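Halogenase PltM (Pseudomonas fluorescens, PDB 6BZN) halogenates phenolic substrates with chloride, bromide or iodide and probably works as an FAD-dependent monooxygenase-type enzyme. Local coordinates at residues Pro92-Ile106 with Ile261-Leu273. Sequence-based numbering, arbitrary orientation.
Sequences PDKIIQHVGSSACGI and IPFNNHPQGTNQL
H266 slots its imidazole between helix 92-98 and strand 104-107, and buries more surface than any other residue here. CG stands anti to the backbone N (chi1 -168°), which carries the ring across to the helix. I96 CG1 lies over one face, a CH-pi contact 4.2 Å from the ring centroid, while P267 CD sits over the opposite face, toward the rim. D93 comes in at the ring edge, its OD1 3.1 Å from H266 CE1 with the carboxylate turned 78° from the imidazole; the angle to NE2 is poor for a hydrogen bond. The I106 side chain, at about a right angle to that of H266, meets the ring edge, with CB and CD1 each 3.8 Å from H266 ND1, a buried nitrogen without a polar partner.

At I106 itself, the N265 amide grips the strand backbone twice: I106 N donates almost straight to OD1 (2.8 Å), and ND2 gives a more bent bond to I106 O. With an alanine in place of N265, I106 N and O would probably lose these mates, and F245 O the ND2 that also donates to it. G105 passes so close to P262 O and N265 OD1 that a beta carbon would clash.

At the far end, T270 OG1 is hydrogen-bonded to both serine hydroxyls, 2.8 Å from S101 OG and 2.6 Å from S102 OG. N271 ND2 donates a hydrogen bond to S102 O in the carbonyl plane (3.0 Å). A water joins S101 O and C104 O to N271 N. Residues 263-272 form the loop connecting antiparallel strands 256-262 and 273-281 of the mixed sheet, docked on the helix-turn-strand unit 92-107; the F263 side chain lies about 7 Å from those of V62 and R140, which bind FAD.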
# COMPACT_ATOMS: atom_id res chain seq x y z
N PRO A 92 4.64 -14.74 -5.91
CA PRO A 92 3.63 -15.69 -5.43
C PRO A 92 4.08 -17.16 -5.45
O PRO A 92 3.73 -17.91 -4.54
CB PRO A 92 2.44 -15.48 -6.37
CG PRO A 92 2.88 -14.56 -7.43
CD PRO A 92 4.17 -13.93 -7.05
N ASP A 93 4.86 -17.55 -6.46
CA ASP A 93 5.31 -18.94 -6.54
C ASP A 93 6.28 -19.24 -5.39
O ASP A 93 6.18 -20.28 -4.75
CB ASP A 93 5.89 -19.28 -7.92
CG ASP A 93 4.84 -19.19 -9.06
OD1 ASP A 93 3.62 -19.34 -8.82
OD2 ASP A 93 5.23 -18.95 -10.22
N LYS A 94 7.16 -18.29 -5.08
CA LYS A 94 8.03 -18.43 -3.93
C LYS A 94 7.28 -18.40 -2.59
O LYS A 94 7.67 -19.10 -1.67
CB LYS A 94 9.15 -17.39 -3.91
CG LYS A 94 10.07 -17.38 -5.12
CD LYS A 94 10.95 -18.61 -5.22
CE LYS A 94 12.03 -18.41 -6.29
NZ LYS A 94 12.42 -19.67 -6.99
N ILE A 95 6.22 -17.59 -2.47
CA ILE A 95 5.37 -17.60 -1.26
C ILE A 95 4.73 -18.97 -1.03
O ILE A 95 4.80 -19.51 0.08
CB ILE A 95 4.26 -16.53 -1.31
CG1 ILE A 95 4.89 -15.15 -1.19
CG2 ILE A 95 3.21 -16.75 -0.21
CD1 ILE A 95 3.96 -14.01 -1.54
N ILE A 96 4.14 -19.53 -2.08
CA ILE A 96 3.50 -20.85 -2.00
C ILE A 96 4.53 -21.89 -1.55
O ILE A 96 4.27 -22.69 -0.67
CB ILE A 96 2.87 -21.24 -3.37
CG1 ILE A 96 1.71 -20.30 -3.74
CG2 ILE A 96 2.42 -22.70 -3.42
CD1 ILE A 96 0.54 -20.27 -2.81
N GLN A 97 5.72 -21.82 -2.14
CA GLN A 97 6.79 -22.80 -1.89
C GLN A 97 7.41 -22.71 -0.48
O GLN A 97 7.69 -23.74 0.14
CB GLN A 97 7.86 -22.64 -2.97
CG GLN A 97 9.08 -23.53 -2.84
CD GLN A 97 10.09 -23.30 -3.96
OE1 GLN A 97 9.80 -22.64 -4.97
NE2 GLN A 97 11.28 -23.85 -3.78
N HIS A 98 7.62 -21.50 0.02
CA HIS A 98 8.36 -21.29 1.27
C HIS A 98 7.56 -20.84 2.46
O HIS A 98 7.94 -21.15 3.58
CB HIS A 98 9.47 -20.28 1.05
CG HIS A 98 10.49 -20.73 0.06
ND1 HIS A 98 11.47 -21.64 0.37
CD2 HIS A 98 10.65 -20.43 -1.25
CE1 HIS A 98 12.22 -21.86 -0.70
NE2 HIS A 98 11.75 -21.13 -1.69
N VAL A 99 6.51 -20.06 2.25
CA VAL A 99 5.66 -19.60 3.34
C VAL A 99 4.55 -20.63 3.56
O VAL A 99 4.32 -21.08 4.68
CB VAL A 99 5.05 -18.22 3.07
CG1 VAL A 99 4.19 -17.78 4.26
CG2 VAL A 99 6.13 -17.19 2.80
N GLY A 100 3.86 -20.97 2.48
CA GLY A 100 2.84 -22.00 2.52
C GLY A 100 1.81 -21.81 1.44
O GLY A 100 1.58 -20.69 0.96
N SER A 101 1.14 -22.89 1.09
CA SER A 101 0.22 -22.86 -0.05
C SER A 101 -1.05 -22.02 0.21
O SER A 101 -1.72 -21.63 -0.74
CB SER A 101 -0.14 -24.27 -0.50
OG SER A 101 -0.74 -25.01 0.55
N SER A 102 -1.38 -21.75 1.47
CA SER A 102 -2.50 -20.88 1.77
C SER A 102 -2.11 -19.39 1.88
O SER A 102 -2.98 -18.54 2.09
CB SER A 102 -3.19 -21.34 3.05
OG SER A 102 -3.79 -22.62 2.87
N ALA A 103 -0.83 -19.07 1.70
CA ALA A 103 -0.32 -17.74 2.07
C ALA A 103 -0.56 -16.62 1.05
O ALA A 103 -0.38 -15.45 1.38
CB ALA A 103 1.16 -17.84 2.43
N CYS A 104 -0.97 -16.98 -0.16
CA CYS A 104 -1.30 -15.96 -1.14
C CYS A 104 -2.21 -16.44 -2.25
O CYS A 104 -2.38 -17.65 -2.49
CB CYS A 104 -0.04 -15.36 -1.77
SG CYS A 104 0.82 -16.47 -2.89
N GLY A 105 -2.85 -15.46 -2.87
CA GLY A 105 -3.41 -15.59 -4.19
C GLY A 105 -2.49 -14.92 -5.19
O GLY A 105 -1.39 -14.45 -4.85
N ILE A 106 -2.96 -14.82 -6.42
CA ILE A 106 -2.18 -14.27 -7.53
C ILE A 106 -2.85 -13.03 -8.10
O ILE A 106 -4.07 -12.87 -8.02
CB ILE A 106 -1.98 -15.35 -8.62
CG1 ILE A 106 -0.84 -14.98 -9.54
CG2 ILE A 106 -3.25 -15.62 -9.40
CD1 ILE A 106 -0.36 -16.16 -10.37
N ILE A 261 -10.47 -9.41 -4.00
CA ILE A 261 -9.08 -9.80 -3.93
C ILE A 261 -9.05 -11.27 -3.53
O ILE A 261 -9.00 -11.59 -2.33
CB ILE A 261 -8.31 -8.90 -2.95
CG1 ILE A 261 -8.21 -7.49 -3.54
CG2 ILE A 261 -6.91 -9.41 -2.66
CD1 ILE A 261 -7.55 -6.49 -2.63
N PRO A 262 -9.09 -12.19 -4.51
CA PRO A 262 -9.12 -13.62 -4.16
C PRO A 262 -7.80 -14.15 -3.65
O PRO A 262 -6.73 -13.76 -4.15
CB PRO A 262 -9.45 -14.30 -5.50
CG PRO A 262 -10.09 -13.24 -6.31
CD PRO A 262 -9.35 -12.00 -5.95
N PHE A 263 -7.87 -15.04 -2.65
CA PHE A 263 -6.72 -15.89 -2.31
C PHE A 263 -6.86 -17.28 -2.93
O PHE A 263 -5.94 -18.08 -2.80
CB PHE A 263 -6.53 -16.01 -0.80
CG PHE A 263 -6.45 -14.68 -0.09
CD1 PHE A 263 -5.35 -13.85 -0.26
CD2 PHE A 263 -7.48 -14.25 0.75
CE1 PHE A 263 -5.27 -12.64 0.39
CE2 PHE A 263 -7.42 -13.04 1.39
CZ PHE A 263 -6.31 -12.23 1.22
N ASN A 264 -7.97 -17.55 -3.61
CA ASN A 264 -8.31 -18.89 -4.13
C ASN A 264 -8.20 -19.00 -5.66
O ASN A 264 -8.87 -19.82 -6.28
CB ASN A 264 -9.71 -19.31 -3.64
CG ASN A 264 -10.83 -18.49 -4.24
OD1 ASN A 264 -10.66 -17.31 -4.55
ND2 ASN A 264 -12.00 -19.11 -4.40
N ASN A 265 -7.34 -18.18 -6.26
CA ASN A 265 -7.21 -18.05 -7.70
C ASN A 265 -5.87 -18.55 -8.24
O ASN A 265 -5.55 -18.32 -9.41
CB ASN A 265 -7.43 -16.59 -8.11
CG ASN A 265 -6.37 -15.64 -7.54
OD1 ASN A 265 -5.48 -16.04 -6.80
ND2 ASN A 265 -6.50 -14.36 -7.87
N HIS A 266 -5.07 -19.18 -7.38
CA HIS A 266 -3.75 -19.68 -7.74
C HIS A 266 -3.88 -21.19 -7.95
O HIS A 266 -4.41 -21.88 -7.08
CB HIS A 266 -2.74 -19.38 -6.63
CG HIS A 266 -1.31 -19.61 -7.04
ND1 HIS A 266 -0.46 -18.59 -7.40
CD2 HIS A 266 -0.60 -20.75 -7.16
CE1 HIS A 266 0.71 -19.10 -7.73
NE2 HIS A 266 0.66 -20.41 -7.60
N PRO A 267 -3.37 -21.72 -9.08
CA PRO A 267 -3.58 -23.16 -9.31
C PRO A 267 -2.94 -24.09 -8.25
O PRO A 267 -3.45 -25.17 -8.02
CB PRO A 267 -2.99 -23.40 -10.71
CG PRO A 267 -2.48 -22.09 -11.21
CD PRO A 267 -2.48 -21.10 -10.08
N GLN A 268 -1.82 -23.69 -7.66
CA GLN A 268 -1.24 -24.39 -6.48
C GLN A 268 -1.58 -23.84 -5.07
O GLN A 268 -1.01 -24.28 -4.08
CB GLN A 268 0.28 -24.49 -6.63
CG GLN A 268 0.74 -25.31 -7.83
CD GLN A 268 1.28 -24.43 -8.94
OE1 GLN A 268 2.33 -23.79 -8.77
NE2 GLN A 268 0.59 -24.39 -10.07
N GLY A 269 -2.53 -22.91 -4.97
CA GLY A 269 -2.97 -22.35 -3.70
C GLY A 269 -4.00 -23.23 -3.03
O GLY A 269 -4.68 -24.02 -3.70
N THR A 270 -4.09 -23.15 -1.71
CA THR A 270 -5.10 -23.86 -0.95
C THR A 270 -6.06 -22.96 -0.20
O THR A 270 -7.03 -23.44 0.39
CB THR A 270 -4.44 -24.81 0.05
OG1 THR A 270 -3.38 -24.11 0.74
CG2 THR A 270 -3.88 -26.02 -0.66
N ASN A 271 -5.85 -21.65 -0.23
CA ASN A 271 -6.71 -20.75 0.53
C ASN A 271 -8.06 -20.68 -0.16
O ASN A 271 -8.10 -20.58 -1.38
CB ASN A 271 -6.06 -19.37 0.63
CG ASN A 271 -6.67 -18.52 1.72
OD1 ASN A 271 -7.89 -18.45 1.88
ND2 ASN A 271 -5.84 -17.83 2.47
N GLN A 272 -9.16 -20.77 0.59
CA GLN A 272 -10.51 -20.70 0.03
C GLN A 272 -11.13 -19.31 0.03
O GLN A 272 -12.20 -19.09 -0.56
CB GLN A 272 -11.44 -21.63 0.80
CG GLN A 272 -11.04 -23.09 0.76
CD GLN A 272 -11.97 -23.94 1.62
OE1 GLN A 272 -13.17 -23.94 1.39
NE2 GLN A 272 -11.42 -24.63 2.61
N LEU A 273 -10.47 -18.36 0.67
CA LEU A 273 -11.08 -17.08 0.95
C LEU A 273 -10.83 -16.06 -0.13
O LEU A 273 -9.89 -16.18 -0.93
CB LEU A 273 -10.55 -16.53 2.28
CG LEU A 273 -10.82 -17.42 3.51
CD1 LEU A 273 -10.01 -16.89 4.69
CD2 LEU A 273 -12.31 -17.46 3.81
O HOH W 1 -3.79 -20.03 -1.64